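Local coordinates for protein deferrochelatase (Vibrio cholerae, PDB 5DE0) that binds heme b and probably acts as a dye-decolorizing peroxidase, at residues T57-F62 with F289-Q294. Sequence-based numbering, arbitrary orientation.
Sequences TVSVAF and FFAPSQ
F62 and F290 pair as one antiparallel hydrogen-bonded bridge, joining the edge strands of two four-stranded sheets. This is the dimeric alpha+beta barrel arrangement of DyP-type peroxidases. Strand 57-62 belongs to the N-terminal half and strand 281-291 to the C-terminal half. The axes of strands 57-62 and 289-291 run at 139° to each other, antiparallel but well twisted. The backbones come nearest at A61 and A291, CA to CA 4.1 Å. F290 N donates to F62 O at 3.0 Å. The return bond from F62 N to F290 O is weak at 3.3 Å. Two CA-H...O contacts flank the bridge: A61 CA faces F290 O, and F289 CA faces F62 O.

One face of the junction carries S59, A61, F289 and A291. The methyl of A61 points toward the other strand and sits in the middle. It meets F289 CB at 3.5 Å and the A291 methyl CB at 3.8 Å. F289 holds CG anti to the carbonyl carbon (chi1 -58°). Its ring edge then reaches F62 through CD2, which is 3.6 Å from F62 C. The same side chain also touches L99 on one sheet and V174 and V176 on the other, so it packs against strands of both sheets. The rings of F62 and F290 leave the junction on its other face, each pointing away from the opposite segment. They meet F70 and Y173, respectively, in edge-to-face pairs.

Strand 281-291 ends just before P292, and the chain turns into helix 294-299, with S293 at its N-cap. Q8 ties both segments together from outside, bonding V60 N and P292 O. The S59 hydroxyl stands anti to its own N (chi1 179°), which places OG 3.5 Å from A291 CB. Nearby, P292 CD rests 3.4 Å from V60 O.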
# COMPACT_ATOMS: atom_id res chain seq x y z
N THR B 57 -7.65 14.50 6.25
CA THR B 57 -7.24 15.20 7.46
C THR B 57 -5.73 15.11 7.63
O THR B 57 -5.07 14.32 6.96
CB THR B 57 -7.92 14.60 8.71
OG1 THR B 57 -7.52 13.23 8.85
CG2 THR B 57 -9.43 14.68 8.58
N VAL B 58 -5.18 15.93 8.52
CA VAL B 58 -3.74 15.94 8.75
C VAL B 58 -3.39 16.39 10.17
O VAL B 58 -4.10 17.20 10.77
CB VAL B 58 -3.02 16.85 7.72
CG1 VAL B 58 -3.41 18.31 7.93
CG2 VAL B 58 -1.51 16.67 7.79
N SER B 59 -2.32 15.82 10.71
CA SER B 59 -1.78 16.27 11.99
C SER B 59 -0.25 16.18 11.97
O SER B 59 0.31 15.10 11.79
CB SER B 59 -2.34 15.45 13.14
OG SER B 59 -1.79 15.88 14.38
N VAL B 60 0.40 17.32 12.15
CA VAL B 60 1.86 17.39 12.15
C VAL B 60 2.39 17.47 13.57
O VAL B 60 1.98 18.33 14.35
CB VAL B 60 2.37 18.59 11.34
CG1 VAL B 60 3.89 18.60 11.31
CG2 VAL B 60 1.81 18.55 9.92
N ALA B 61 3.32 16.58 13.91
CA ALA B 61 3.86 16.51 15.26
C ALA B 61 5.38 16.47 15.27
O ALA B 61 6.01 15.99 14.32
CB ALA B 61 3.29 15.31 15.99
N PHE B 62 5.98 16.98 16.35
CA PHE B 62 7.43 17.07 16.44
C PHE B 62 7.95 16.35 17.68
O PHE B 62 7.30 16.36 18.73
CB PHE B 62 7.87 18.53 16.47
CG PHE B 62 7.35 19.34 15.33
CD1 PHE B 62 6.17 20.07 15.46
CD2 PHE B 62 8.02 19.39 14.12
CE1 PHE B 62 5.69 20.83 14.40
CE2 PHE B 62 7.54 20.14 13.06
CZ PHE B 62 6.37 20.86 13.20
N PHE B 289 5.83 12.13 20.29
CA PHE B 289 5.69 13.43 19.65
C PHE B 289 4.73 14.31 20.44
O PHE B 289 4.08 13.86 21.38
CB PHE B 289 5.17 13.29 18.22
CG PHE B 289 6.04 12.44 17.33
CD1 PHE B 289 5.80 11.09 17.19
CD2 PHE B 289 7.08 13.01 16.61
CE1 PHE B 289 6.59 10.31 16.37
CE2 PHE B 289 7.87 12.24 15.79
CZ PHE B 289 7.62 10.89 15.66
N PHE B 290 4.66 15.58 20.04
CA PHE B 290 3.57 16.44 20.47
C PHE B 290 2.98 17.14 19.26
O PHE B 290 3.67 17.87 18.55
CB PHE B 290 4.03 17.46 21.51
CG PHE B 290 2.92 18.30 22.06
CD1 PHE B 290 2.62 19.54 21.50
CD2 PHE B 290 2.18 17.87 23.14
CE1 PHE B 290 1.60 20.32 22.01
CE2 PHE B 290 1.16 18.64 23.65
CZ PHE B 290 0.87 19.87 23.09
N ALA B 291 1.69 16.91 19.03
CA ALA B 291 0.99 17.59 17.95
C ALA B 291 0.34 18.85 18.49
O ALA B 291 -0.65 18.78 19.22
CB ALA B 291 -0.05 16.68 17.32
N PRO B 292 0.89 20.02 18.14
CA PRO B 292 0.36 21.27 18.67
C PRO B 292 -0.99 21.62 18.05
O PRO B 292 -1.41 20.97 17.09
CB PRO B 292 1.42 22.30 18.27
CG PRO B 292 2.01 21.74 17.03
CD PRO B 292 2.00 20.25 17.19
N SER B 293 -1.67 22.62 18.61
CA SER B 293 -2.89 23.14 18.01
C SER B 293 -2.57 23.74 16.64
O SER B 293 -1.41 23.92 16.29
CB SER B 293 -3.52 24.20 18.92
OG SER B 293 -2.58 25.21 19.24
N GLN B 294 -3.61 24.03 15.86
CA GLN B 294 -3.42 24.60 14.53
C GLN B 294 -2.72 25.95 14.61
O GLN B 294 -1.88 26.28 13.78
CB GLN B 294 -4.76 24.75 13.82
CG GLN B 294 -5.59 23.48 13.76
CD GLN B 294 -6.79 23.61 12.85
OE1 GLN B 294 -6.81 24.45 11.95
NE2 GLN B 294 -7.81 22.79 13.07